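Local coordinates for protein glycerol dehydrogenase (Bacillus coagulans, PDB 6CSJ) that probably oxidises glycerol and related polyols with NAD+ and, in this double mutant, has acquired D-lactate dehydrogenase activity, at residues L28-F33 against E84-V89; R75-S80 against G104-I109; P161-V166 against H267-G272; P306-D311 against V358-K363. The protein carries 2 engineered substitutions. All coordinates share one frame; numbering follows the deposited sequence.

Contact 1: L28-F33 against E84-V89; sequences LGKKAF and EADVVV
Asp86 turns its carboxylate onto the turn leading into strand 32-36, and both of its oxygens are used. OD2 accepts from Lys30 N at 3.0 Å through its syn lone pair; Asp86 OD1 takes Lys31 N at 2.9 Å, also from the syn side but 26° out of the carboxylate plane. A chi1 of 61° puts CG between the aspartate's own N and carbonyl carbon and brings the oxygens over the turn. Gly29 CA lies 3.5 Å from Asp86 OD2, and a beta carbon on it would collide with OD1. A leucine in place of Asp86 would probably leave the amides of Lys30 and Lys31 without their acceptor and the turn less fixed.

Backbone bonds extend this grip. Asp86 N donates to Lys31 O at 3.0 Å, and parallel pairing follows with Phe33 N to Val87 O (2.9 Å) and Val89 N to Phe33 O (2.8 Å). Lys31 sends its amine to Glu83 O.

Apolar contacts are modest: Ala32 CB on Val87 CG1, and Phe33, on the opposite face to Ala32, sets CB 3.6 Å from Ala85 CB of the loop before strand 87-92. The chemistry implies that a carboxylate pins the turn where two parallel strands begin.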
loop_
_atom_site.group_PDB
_atom_site.type_symbol
_atom_site.label_atom_id
_atom_site.label_comp_id
_atom_site.label_asym_id
_atom_site.label_seq_id
_atom_site.Cartn_x
_atom_site.Cartn_y
_atom_site.Cartn_z
ATOM N N LEU A 28 -4.844 24.895 0.618
ATOM C CA LEU A 28 -5.600 24.346 1.751
ATOM C C LEU A 28 -5.548 25.193 3.012
ATOM O O LEU A 28 -6.494 25.169 3.788
ATOM C CB LEU A 28 -5.095 22.933 2.081
ATOM C CG LEU A 28 -5.265 21.928 0.948
ATOM C CD1 LEU A 28 -4.544 20.629 1.282
ATOM C CD2 LEU A 28 -6.738 21.705 0.649
ATOM N N GLY A 29 -4.438 25.896 3.244
ATOM C CA GLY A 29 -4.314 26.800 4.390
ATOM C C GLY A 29 -3.103 27.727 4.374
ATOM O O GLY A 29 -2.240 27.656 3.495
ATOM N N LYS A 30 -3.059 28.612 5.378
ATOM C CA LYS A 30 -1.999 29.614 5.508
ATOM C C LYS A 30 -0.715 29.110 6.175
ATOM O O LYS A 30 0.330 29.703 5.971
ATOM C CB LYS A 30 -2.552 30.828 6.260
ATOM C CG LYS A 30 -3.417 31.721 5.368
ATOM C CD LYS A 30 -4.829 31.247 5.024
ATOM C CE LYS A 30 -5.270 31.829 3.673
ATOM N NZ LYS A 30 -6.735 32.085 3.544
ATOM N N LYS A 31 -0.809 28.038 6.957
ATOM C CA LYS A 31 0.311 27.572 7.778
ATOM C C LYS A 31 0.391 26.037 7.805
ATOM O O LYS A 31 -0.463 25.374 8.387
ATOM C CB LYS A 31 0.148 28.135 9.197
ATOM C CG LYS A 31 1.237 27.760 10.197
ATOM C CD LYS A 31 2.535 28.488 9.918
ATOM C CE LYS A 31 3.669 27.951 10.790
ATOM N NZ LYS A 31 3.545 28.304 12.227
ATOM N N ALA A 32 1.436 25.494 7.187
ATOM C CA ALA A 32 1.635 24.052 7.080
ATOM C C ALA A 32 2.489 23.504 8.218
ATOM O O ALA A 32 3.451 24.137 8.653
ATOM C CB ALA A 32 2.275 23.706 5.748
ATOM N N PHE A 33 2.115 22.317 8.696
ATOM C CA PHE A 33 2.877 21.571 9.686
ATOM C C PHE A 33 3.402 20.315 8.971
ATOM O O PHE A 33 2.632 19.422 8.637
ATOM C CB PHE A 33 1.962 21.224 10.871
ATOM C CG PHE A 33 2.653 20.513 11.999
ATOM C CD1 PHE A 33 3.457 21.212 12.885
ATOM C CD2 PHE A 33 2.471 19.144 12.199
ATOM C CE1 PHE A 33 4.088 20.562 13.941
ATOM C CE2 PHE A 33 3.096 18.490 13.252
ATOM C CZ PHE A 33 3.909 19.195 14.121
ATOM N N GLU A 84 -0.265 27.044 15.454
ATOM C CA GLU A 84 -1.466 27.474 14.728
ATOM C C GLU A 84 -1.553 26.968 13.281
ATOM O O GLU A 84 -2.038 27.675 12.400
ATOM C CB GLU A 84 -1.622 28.993 14.802
ATOM C CG GLU A 84 -1.744 29.519 16.222
ATOM C CD GLU A 84 -1.827 31.033 16.272
ATOM O OE1 GLU A 84 -2.574 31.616 15.458
ATOM O OE2 GLU A 84 -1.167 31.659 17.140
ATOM N N ALA A 85 -1.115 25.731 13.058
ATOM C CA ALA A 85 -1.169 25.111 11.730
ATOM C C ALA A 85 -2.594 24.749 11.336
ATOM O O ALA A 85 -3.348 24.213 12.150
ATOM C CB ALA A 85 -0.287 23.877 11.689
ATOM N N ASP A 86 -2.949 25.047 10.090
ATOM C CA ASP A 86 -4.275 24.709 9.518
ATOM C C ASP A 86 -4.206 23.720 8.322
ATOM O O ASP A 86 -5.187 23.547 7.593
ATOM C CB ASP A 86 -5.020 26.001 9.131
ATOM C CG ASP A 86 -4.279 26.818 8.083
ATOM O OD1 ASP A 86 -3.138 26.449 7.702
ATOM O OD2 ASP A 86 -4.834 27.844 7.639
ATOM N N VAL A 87 -3.040 23.097 8.126
ATOM C CA VAL A 87 -2.876 21.978 7.182
ATOM C C VAL A 87 -1.656 21.154 7.607
ATOM O O VAL A 87 -0.632 21.709 8.013
ATOM C CB VAL A 87 -2.770 22.457 5.701
ATOM C CG1 VAL A 87 -1.637 23.457 5.505
ATOM C CG2 VAL A 87 -2.602 21.282 4.749
ATOM N N VAL A 88 -1.774 19.829 7.539
ATOM C CA VAL A 88 -0.687 18.936 7.956
ATOM C C VAL A 88 -0.147 18.170 6.746
ATOM O O VAL A 88 -0.904 17.769 5.863
ATOM C CB VAL A 88 -1.114 17.990 9.116
ATOM C CG1 VAL A 88 -2.415 17.259 8.802
ATOM C CG2 VAL A 88 0.001 17.002 9.461
ATOM N N VAL A 89 1.169 17.992 6.710
ATOM C CA VAL A 89 1.843 17.292 5.631
ATOM C C VAL A 89 2.691 16.192 6.243
ATOM O O VAL A 89 3.389 16.427 7.232
ATOM C CB VAL A 89 2.749 18.234 4.802
ATOM C CG1 VAL A 89 3.387 17.478 3.636
ATOM C CG2 VAL A 89 1.960 19.446 4.314
HETATM O O HOH W 1 -7.201 24.630 6.543
#

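Contact 2: R75-S80 against G104-I109; sequences RLCEMS and GYYNNI
Tyr106 and Asn107, at the end of helix 94-106, meet Cys77 of helix 70-82 where both helices pack beside the parallel sheet of a Rossmann-like domain. Helix 94-106 is the connection of a beta-alpha-beta crossover between strands 87-92 and 111-115, and Val103, one turn earlier, also touches Cys77.

Gly104 serves the end of its own helix: its O accepts Ile109 N at 2.9 Å, part of a Schellman motif in which Asn108 has positive phi. Tyr106 offers its root, with CB 3.7 Å from Cys77 SG, while its ring leads away and its hydroxyl bonds Lys70. Asn107 is the polar joint. Its ND2 donates to Cys77 O at 3.1 Å, a bond with 167° at the hydrogen that lies close to the amide plane and meets a lone pair of the carbonyl. A chi1 of -69° sets CG anti to the carbonyl carbon, which brings ND2 to the carbonyl oxygen of Cys77. The other end of the amide is less well served: Asn107 OD1 rests 3.3 Å from Cys77 CB and, although buried by the contact, finds no polar partner in the model. After the Schellman turn the chain comes back and Ile109 brings its terminal methyl to the neighbouring helix turn, with CD1 4.0 Å from Ser80 OG.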
loop_
_atom_site.group_PDB
_atom_site.type_symbol
_atom_site.label_atom_id
_atom_site.label_comp_id
_atom_site.label_asym_id
_atom_site.label_seq_id
_atom_site.Cartn_x
_atom_site.Cartn_y
_atom_site.Cartn_z
ATOM N N ARG A 75 1.653 14.273 20.778
ATOM C CA ARG A 75 2.757 15.247 20.817
ATOM C C ARG A 75 2.713 16.185 19.603
ATOM O O ARG A 75 2.788 17.411 19.746
ATOM C CB ARG A 75 4.107 14.516 20.898
ATOM C CG ARG A 75 5.333 15.410 21.079
ATOM C CD ARG A 75 6.626 14.595 21.116
ATOM N NE ARG A 75 7.070 14.158 19.777
ATOM C CZ ARG A 75 7.682 14.933 18.871
ATOM N NH1 ARG A 75 7.940 16.221 19.119
ATOM N NH2 ARG A 75 8.031 14.427 17.690
ATOM N N LEU A 76 2.562 15.599 18.414
ATOM C CA LEU A 76 2.526 16.362 17.159
ATOM C C LEU A 76 1.249 17.189 16.987
ATOM O O LEU A 76 1.311 18.301 16.456
ATOM C CB LEU A 76 2.734 15.436 15.954
ATOM C CG LEU A 76 4.107 14.757 15.892
ATOM C CD1 LEU A 76 4.092 13.589 14.932
ATOM C CD2 LEU A 76 5.201 15.741 15.512
ATOM N N CYS A 77 0.106 16.657 17.427
ATOM C CA CYS A 77 -1.144 17.447 17.485
ATOM C C CYS A 77 -0.988 18.723 18.322
ATOM O O CYS A 77 -1.451 19.793 17.909
ATOM C CB CYS A 77 -2.301 16.634 18.072
ATOM S SG CYS A 77 -2.991 15.388 16.969
ATOM N N GLU A 78 -0.346 18.596 19.494
ATOM C CA GLU A 78 -0.126 19.738 20.395
ATOM C C GLU A 78 0.805 20.756 19.747
ATOM O O GLU A 78 0.462 21.933 19.663
ATOM C CB GLU A 78 0.398 19.287 21.775
ATOM C CG GLU A 78 -0.684 18.655 22.659
ATOM C CD GLU A 78 -1.678 19.667 23.237
ATOM O OE1 GLU A 78 -1.280 20.814 23.559
ATOM O OE2 GLU A 78 -2.876 19.319 23.397
ATOM N N MET A 79 1.947 20.296 19.237
ATOM C CA MET A 79 2.853 21.172 18.481
ATOM C C MET A 79 2.148 21.892 17.337
ATOM O O MET A 79 2.351 23.089 17.148
ATOM C CB MET A 79 4.033 20.382 17.916
ATOM C CG MET A 79 5.020 19.895 18.948
ATOM S SD MET A 79 6.220 18.782 18.213
ATOM C CE MET A 79 6.995 19.865 17.028
ATOM N N SER A 80 1.325 21.154 16.593
ATOM C CA SER A 80 0.545 21.709 15.476
ATOM C C SER A 80 -0.447 22.802 15.915
ATOM O O SER A 80 -0.523 23.843 15.264
ATOM C CB SER A 80 -0.198 20.598 14.720
ATOM O OG SER A 80 -1.014 21.135 13.699
ATOM N N GLY A 104 -4.284 15.131 11.234
ATOM C CA GLY A 104 -5.313 15.899 10.535
ATOM C C GLY A 104 -6.705 15.587 11.028
ATOM O O GLY A 104 -7.549 16.479 11.128
ATOM N N TYR A 105 -6.939 14.314 11.334
ATOM C CA TYR A 105 -8.208 13.855 11.912
ATOM C C TYR A 105 -8.460 14.462 13.301
ATOM O O TYR A 105 -9.502 15.089 13.520
ATOM C CB TYR A 105 -8.235 12.317 11.973
ATOM C CG TYR A 105 -9.407 11.747 12.737
ATOM C CD1 TYR A 105 -10.723 12.068 12.374
ATOM C CD2 TYR A 105 -9.208 10.878 13.808
ATOM C CE1 TYR A 105 -11.801 11.563 13.081
ATOM C CE2 TYR A 105 -10.280 10.371 14.526
ATOM C CZ TYR A 105 -11.571 10.718 14.163
ATOM O OH TYR A 105 -12.637 10.214 14.863
ATOM N N TYR A 106 -7.505 14.294 14.211
ATOM C CA TYR A 106 -7.645 14.812 15.592
ATOM C C TYR A 106 -7.737 16.353 15.673
ATOM O O TYR A 106 -8.609 16.866 16.367
ATOM C CB TYR A 106 -6.539 14.261 16.526
ATOM C CG TYR A 106 -6.669 12.766 16.810
ATOM C CD1 TYR A 106 -7.794 12.245 17.449
ATOM C CD2 TYR A 106 -5.666 11.872 16.439
ATOM C CE1 TYR A 106 -7.920 10.879 17.701
ATOM C CE2 TYR A 106 -5.780 10.503 16.685
ATOM C CZ TYR A 106 -6.915 10.016 17.311
ATOM O OH TYR A 106 -7.032 8.670 17.558
ATOM N N ASN A 107 -6.883 17.074 14.941
ATOM C CA ASN A 107 -6.939 18.551 14.893
ATOM C C ASN A 107 -7.977 19.090 13.897
ATOM O O ASN A 107 -8.140 20.305 13.802
ATOM C CB ASN A 107 -5.560 19.158 14.564
ATOM C CG ASN A 107 -4.550 18.990 15.679
ATOM O OD1 ASN A 107 -4.761 18.235 16.623
ATOM N ND2 ASN A 107 -3.419 19.690 15.559
ATOM N N ASN A 108 -8.665 18.215 13.161
ATOM C CA ASN A 108 -9.679 18.620 12.173
ATOM C C ASN A 108 -9.142 19.601 11.120
ATOM O O ASN A 108 -9.749 20.634 10.836
ATOM C CB ASN A 108 -10.926 19.174 12.870
ATOM C CG ASN A 108 -12.104 19.319 11.925
ATOM O OD1 ASN A 108 -12.437 18.393 11.175
ATOM N ND2 ASN A 108 -12.723 20.497 11.938
ATOM N N ILE A 109 -7.992 19.261 10.545
ATOM C CA ILE A 109 -7.385 20.053 9.464
ATOM C C ILE A 109 -7.096 19.151 8.249
ATOM O O ILE A 109 -6.875 17.937 8.420
ATOM C CB ILE A 109 -6.095 20.777 9.931
ATOM C CG1 ILE A 109 -5.070 19.796 10.522
ATOM C CG2 ILE A 109 -6.452 21.873 10.948
ATOM C CD1 ILE A 109 -3.748 20.434 10.885
#

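Contact 3: P161-V166 against H267-G272; sequences PARLLV and HHMYHG
Tyr270 stands at the N-cap position of helix 271-285, its ring held between Arg163 and Leu164 from the first turn of helix 162-173, in the helical part of the chain. This sandwich is the tight part of the contact. Over one face lies NH2 of Arg163, while its NE passes 3.5 Å from Tyr270 CE2 at the ring's rim; the guanidinium and ring planes are 37° apart, so the groups overlap obliquely rather than stack flat. Across the opposite face, Leu164 CD2 makes a CH-pi contact, 4.1 Å from the centroid of the Tyr270 ring and 18° off its normal.

Arg163 crosses to the ring on an extended chain, CG anti to the backbone N (chi1 -172°). Its charge is answered by Glu273, whose carboxylate takes NE in a salt bridge and also accepts Tyr270 N, as in one half of a capping box; one acid thus holds both arginine and helix start.

The other side is looser and faces solvent. His268 and Met269 only skirt the end of the arginine. Arg163 NH2 lies 4.0 Å from Met269 SD, and it comes edge-on to the backbone of His268, with NH2 3.5 Å from His268 O.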
loop_
_atom_site.group_PDB
_atom_site.type_symbol
_atom_site.label_atom_id
_atom_site.label_comp_id
_atom_site.label_asym_id
_atom_site.label_seq_id
_atom_site.Cartn_x
_atom_site.Cartn_y
_atom_site.Cartn_z
ATOM N N PRO A 161 15.561 2.206 -3.248
ATOM C CA PRO A 161 15.938 0.911 -3.857
ATOM C C PRO A 161 14.792 0.297 -4.677
ATOM O O PRO A 161 13.635 0.375 -4.258
ATOM C CB PRO A 161 16.250 0.017 -2.644
ATOM C CG PRO A 161 16.565 0.949 -1.535
ATOM C CD PRO A 161 15.784 2.221 -1.786
ATOM N N ALA A 162 15.123 -0.301 -5.822
ATOM C CA ALA A 162 14.115 -0.844 -6.741
ATOM C C ALA A 162 13.268 -1.964 -6.128
ATOM O O ALA A 162 12.111 -2.154 -6.510
ATOM C CB ALA A 162 14.760 -1.311 -8.037
ATOM N N ARG A 163 13.844 -2.694 -5.178
ATOM C CA ARG A 163 13.098 -3.695 -4.420
ATOM C C ARG A 163 11.768 -3.152 -3.870
ATOM O O ARG A 163 10.763 -3.872 -3.851
ATOM C CB ARG A 163 13.947 -4.237 -3.258
ATOM C CG ARG A 163 13.290 -5.412 -2.557
ATOM C CD ARG A 163 14.090 -5.926 -1.392
ATOM N NE ARG A 163 13.307 -6.939 -0.687
ATOM C CZ ARG A 163 13.499 -7.338 0.566
ATOM N NH1 ARG A 163 14.464 -6.824 1.311
ATOM N NH2 ARG A 163 12.697 -8.270 1.083
ATOM N N LEU A 164 11.784 -1.900 -3.417
ATOM C CA LEU A 164 10.585 -1.251 -2.888
ATOM C C LEU A 164 9.536 -0.955 -3.962
ATOM O O LEU A 164 8.336 -1.081 -3.696
ATOM C CB LEU A 164 10.946 0.022 -2.120
ATOM C CG LEU A 164 11.575 -0.203 -0.729
ATOM C CD1 LEU A 164 12.240 1.075 -0.228
ATOM C CD2 LEU A 164 10.542 -0.699 0.291
ATOM N N LEU A 165 9.967 -0.562 -5.158
ATOM C CA LEU A 165 9.029 -0.321 -6.262
ATOM C C LEU A 165 8.403 -1.648 -6.711
ATOM O O LEU A 165 7.191 -1.717 -6.964
ATOM C CB LEU A 165 9.713 0.368 -7.456
ATOM C CG LEU A 165 8.749 0.850 -8.552
ATOM C CD1 LEU A 165 7.910 2.035 -8.086
ATOM C CD2 LEU A 165 9.512 1.213 -9.810
ATOM N N VAL A 166 9.240 -2.684 -6.788
ATOM C CA VAL A 166 8.804 -4.033 -7.158
ATOM C C VAL A 166 7.807 -4.567 -6.124
ATOM O O VAL A 166 6.776 -5.132 -6.499
ATOM C CB VAL A 166 10.005 -4.994 -7.315
ATOM C CG1 VAL A 166 9.551 -6.441 -7.453
ATOM C CG2 VAL A 166 10.827 -4.594 -8.541
ATOM N N HIS A 267 8.972 -12.323 8.143
ATOM C CA HIS A 267 8.958 -10.942 8.661
ATOM C C HIS A 267 9.948 -9.999 7.950
ATOM O O HIS A 267 9.701 -8.809 7.865
ATOM C CB HIS A 267 9.190 -10.905 10.180
ATOM C CG HIS A 267 8.080 -11.514 10.981
ATOM N ND1 HIS A 267 8.208 -11.832 12.315
ATOM C CD2 HIS A 267 6.825 -11.887 10.630
ATOM C CE1 HIS A 267 7.077 -12.359 12.753
ATOM N NE2 HIS A 267 6.219 -12.400 11.749
ATOM N N HIS A 268 11.051 -10.537 7.428
ATOM C CA HIS A 268 12.002 -9.737 6.645
ATOM C C HIS A 268 11.498 -9.372 5.218
ATOM O O HIS A 268 12.113 -8.547 4.551
ATOM C CB HIS A 268 13.379 -10.427 6.593
ATOM C CG HIS A 268 13.500 -11.489 5.546
ATOM N ND1 HIS A 268 13.004 -12.767 5.715
ATOM C CD2 HIS A 268 14.072 -11.471 4.316
ATOM C CE1 HIS A 268 13.267 -13.490 4.638
ATOM N NE2 HIS A 268 13.912 -12.725 3.772
ATOM N N MET A 269 10.415 -9.995 4.753
ATOM C CA MET A 269 9.823 -9.666 3.454
ATOM C C MET A 269 8.849 -8.504 3.596
ATOM O O MET A 269 8.146 -8.392 4.601
ATOM C CB MET A 269 9.063 -10.866 2.873
ATOM C CG MET A 269 9.876 -12.149 2.747
ATOM S SD MET A 269 11.367 -12.002 1.752
ATOM C CE MET A 269 10.706 -11.748 0.102
ATOM N N TYR A 270 8.798 -7.652 2.580
ATOM C CA TYR A 270 7.897 -6.503 2.593
ATOM C C TYR A 270 6.457 -6.907 2.305
ATOM O O TYR A 270 6.182 -8.005 1.838
ATOM C CB TYR A 270 8.355 -5.429 1.592
ATOM C CG TYR A 270 9.745 -4.880 1.859
ATOM C CD1 TYR A 270 10.119 -4.438 3.133
ATOM C CD2 TYR A 270 10.678 -4.776 0.839
ATOM C CE1 TYR A 270 11.393 -3.944 3.377
ATOM C CE2 TYR A 270 11.943 -4.267 1.066
ATOM C CZ TYR A 270 12.297 -3.849 2.337
ATOM O OH TYR A 270 13.552 -3.354 2.591
ATOM N N HIS A 271 5.550 -5.986 2.607
ATOM C CA HIS A 271 4.102 -6.168 2.502
ATOM C C HIS A 271 3.697 -6.708 1.130
ATOM O O HIS A 271 3.090 -7.766 1.029
ATOM C CB HIS A 271 3.410 -4.830 2.820
ATOM C CG HIS A 271 1.916 -4.903 2.927
ATOM N ND1 HIS A 271 1.258 -4.964 4.140
ATOM C CD2 HIS A 271 0.950 -4.861 1.973
ATOM C CE1 HIS A 271 -0.048 -4.989 3.926
ATOM N NE2 HIS A 271 -0.258 -4.928 2.623
ATOM N N GLY A 272 4.076 -6.005 0.074
ATOM C CA GLY A 272 3.647 -6.352 -1.287
ATOM C C GLY A 272 4.260 -7.627 -1.848
ATOM O O GLY A 272 3.655 -8.297 -2.697
#

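Contact 4: P306-D311 against V358-K363; sequences PVTLGD and VGRYYK
Lys363 is straight except for one bend at chi3 (62°), and that bend carries its amine across to Asp311, whose CG sits anti to its carbonyl carbon (chi1 -65°). The two side chains come from opposite directions, and Lys363 NZ reaches Asp311 OD1 at 2.9 Å in a salt bridge whose hydrogen bond is weak. The other oxygen turns back to its own loop: Asp311 OD2 accepts Val307 N at 3.0 Å through its anti lone pair. The acid therefore braces its own loop and probably offsets the charge of the lysine, and the opposite charge probably steadies its ionised state. An alanine at this position is likely to leave the amine of Lys363 without its counter-charge and the amide of Val307 without its acceptor.

The rest of the contact is close packing, much of it against the helix backbone. Val307 O receives a CA-H...O contact from Gly359 CA at 3.3 Å, nearly straight at the hydrogen (165°). Glycine is what lets the loop sit this low, because a beta carbon on Gly359 would run into Val307 O. Thr308 CG2 settles on the helix backbone, 3.5 Å from Arg360 N, and Val307 CG2 lies 3.9 Å from Lys363 CD, lining the aliphatic part of the lysine.

Thr308 also stabilises the loop itself, as its OG1 accepts Asp311 N at 2.9 Å. Leu309 N is taken by Asp356 of helix 345-365. The Thr308 OG1 to Asp311 N bond, three residues on, is an ST motif, here in the loop between helices 290-303 and 319-329, seated against the C-terminal helix 345-365.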
loop_
_atom_site.group_PDB
_atom_site.type_symbol
_atom_site.label_atom_id
_atom_site.label_comp_id
_atom_site.label_asym_id
_atom_site.label_seq_id
_atom_site.Cartn_x
_atom_site.Cartn_y
_atom_site.Cartn_z
ATOM N N PRO A 306 8.155 -12.947 -5.175
ATOM C CA PRO A 306 8.118 -14.350 -4.748
ATOM C C PRO A 306 6.899 -15.128 -5.273
ATOM O O PRO A 306 5.787 -14.594 -5.300
ATOM C CB PRO A 306 8.079 -14.239 -3.219
ATOM C CG PRO A 306 7.431 -12.931 -2.960
ATOM C CD PRO A 306 7.906 -12.027 -4.047
ATOM N N VAL A 307 7.132 -16.371 -5.710
ATOM C CA VAL A 307 6.061 -17.311 -6.104
ATOM C C VAL A 307 6.097 -18.650 -5.328
ATOM O O VAL A 307 5.385 -19.586 -5.677
ATOM C CB VAL A 307 6.079 -17.588 -7.625
ATOM C CG1 VAL A 307 5.866 -16.300 -8.395
ATOM C CG2 VAL A 307 7.377 -18.277 -8.069
ATOM N N THR A 308 6.920 -18.734 -4.286
ATOM C CA THR A 308 6.952 -19.887 -3.394
ATOM C C THR A 308 7.127 -19.404 -1.954
ATOM O O THR A 308 7.479 -18.246 -1.713
ATOM C CB THR A 308 8.114 -20.841 -3.736
ATOM O OG1 THR A 308 9.368 -20.200 -3.459
ATOM C CG2 THR A 308 8.074 -21.261 -5.185
ATOM N N LEU A 309 6.885 -20.312 -1.013
ATOM C CA LEU A 309 7.200 -20.078 0.397
ATOM C C LEU A 309 8.706 -19.939 0.607
ATOM O O LEU A 309 9.142 -19.135 1.427
ATOM C CB LEU A 309 6.621 -21.195 1.275
ATOM C CG LEU A 309 5.095 -21.189 1.350
ATOM C CD1 LEU A 309 4.595 -22.495 1.956
ATOM C CD2 LEU A 309 4.582 -19.987 2.143
ATOM N N GLY A 310 9.490 -20.706 -0.147
ATOM C CA GLY A 310 10.947 -20.541 -0.206
ATOM C C GLY A 310 11.381 -19.120 -0.512
ATOM O O GLY A 310 12.240 -18.575 0.180
ATOM N N ASP A 311 10.762 -18.501 -1.520
ATOM C CA ASP A 311 11.073 -17.109 -1.890
ATOM C C ASP A 311 10.771 -16.105 -0.756
ATOM O O ASP A 311 11.326 -15.006 -0.746
ATOM C CB ASP A 311 10.314 -16.672 -3.157
ATOM C CG ASP A 311 10.724 -17.442 -4.413
ATOM O OD1 ASP A 311 11.768 -18.139 -4.407
ATOM O OD2 ASP A 311 9.995 -17.339 -5.426
ATOM N N VAL A 358 2.822 -25.005 -7.291
ATOM C CA VAL A 358 2.692 -24.382 -8.623
ATOM C C VAL A 358 3.888 -23.463 -8.926
ATOM O O VAL A 358 4.433 -23.486 -10.029
ATOM C CB VAL A 358 1.343 -23.616 -8.772
ATOM C CG1 VAL A 358 1.334 -22.703 -9.986
ATOM C CG2 VAL A 358 0.188 -24.597 -8.879
ATOM N N GLY A 359 4.289 -22.665 -7.948
ATOM C CA GLY A 359 5.448 -21.788 -8.098
ATOM C C GLY A 359 6.746 -22.535 -8.344
ATOM O O GLY A 359 7.516 -22.168 -9.239
ATOM N N ARG A 360 6.979 -23.577 -7.540
ATOM C CA ARG A 360 8.151 -24.439 -7.709
ATOM C C ARG A 360 8.122 -25.065 -9.086
ATOM O O ARG A 360 9.127 -25.061 -9.782
ATOM C CB ARG A 360 8.235 -25.522 -6.618
ATOM C CG ARG A 360 8.634 -24.988 -5.248
ATOM C CD ARG A 360 8.675 -26.111 -4.214
ATOM N NE ARG A 360 9.892 -26.918 -4.296
ATOM C CZ ARG A 360 10.040 -28.064 -4.968
ATOM N NH1 ARG A 360 9.039 -28.606 -5.660
ATOM N NH2 ARG A 360 11.219 -28.685 -4.938
ATOM N N TYR A 361 6.951 -25.553 -9.489
ATOM C CA TYR A 361 6.773 -26.214 -10.785
ATOM C C TYR A 361 7.176 -25.310 -11.945
ATOM O O TYR A 361 7.928 -25.744 -12.821
ATOM C CB TYR A 361 5.320 -26.710 -10.961
ATOM C CG TYR A 361 5.001 -27.224 -12.346
ATOM C CD1 TYR A 361 5.282 -28.550 -12.707
ATOM C CD2 TYR A 361 4.428 -26.383 -13.306
ATOM C CE1 TYR A 361 4.999 -29.021 -13.987
ATOM C CE2 TYR A 361 4.148 -26.844 -14.580
ATOM C CZ TYR A 361 4.432 -28.162 -14.914
ATOM O OH TYR A 361 4.141 -28.600 -16.187
ATOM N N TYR A 362 6.688 -24.068 -11.946
ATOM C CA TYR A 362 6.986 -23.127 -13.041
ATOM C C TYR A 362 8.413 -22.559 -13.013
ATOM O O TYR A 362 9.004 -22.343 -14.068
ATOM C CB TYR A 362 5.929 -22.013 -13.121
ATOM C CG TYR A 362 4.630 -22.494 -13.742
ATOM C CD1 TYR A 362 4.580 -22.885 -15.080
ATOM C CD2 TYR A 362 3.452 -22.554 -12.995
ATOM C CE1 TYR A 362 3.399 -23.330 -15.659
ATOM C CE2 TYR A 362 2.262 -22.994 -13.570
ATOM C CZ TYR A 362 2.239 -23.378 -14.891
ATOM O OH TYR A 362 1.078 -23.815 -15.456
ATOM N N LYS A 363 8.971 -22.337 -11.825
ATOM C CA LYS A 363 10.401 -22.000 -11.696
ATOM C C LYS A 363 11.318 -23.050 -12.329
ATOM O O LYS A 363 12.268 -22.708 -13.022
ATOM C CB LYS A 363 10.804 -21.800 -10.245
ATOM C CG LYS A 363 10.526 -20.384 -9.747
ATOM C CD LYS A 363 10.779 -20.258 -8.250
ATOM C CE LYS A 363 12.198 -20.519 -7.807
ATOM N NZ LYS A 363 12.219 -20.178 -6.364
#

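The four contacts fall into two pairs. Contacts 1 and 2, centres about 10 Å apart, share one Rossmann-like sheet and its helices: their segments alternate along the chain, Ala85 N probably bonds Ser80 O at 3.0 Å, and Phe33 CZ packs 3.6 Å from Leu76 O. Contacts 3 and 4 belong to the helical part, their centres about 17 Å apart and joined where Met269 CE touches Asp311 O at 3.4 Å. The pairs are remote: the centres of contacts 1 and 4 are about 48 Å apart, on opposite sides of the chain's centre. Contact 3 includes His271; the cluster of Asp171, His254 and His271 is consistent with the metal site of this family, with His257 packed beside it.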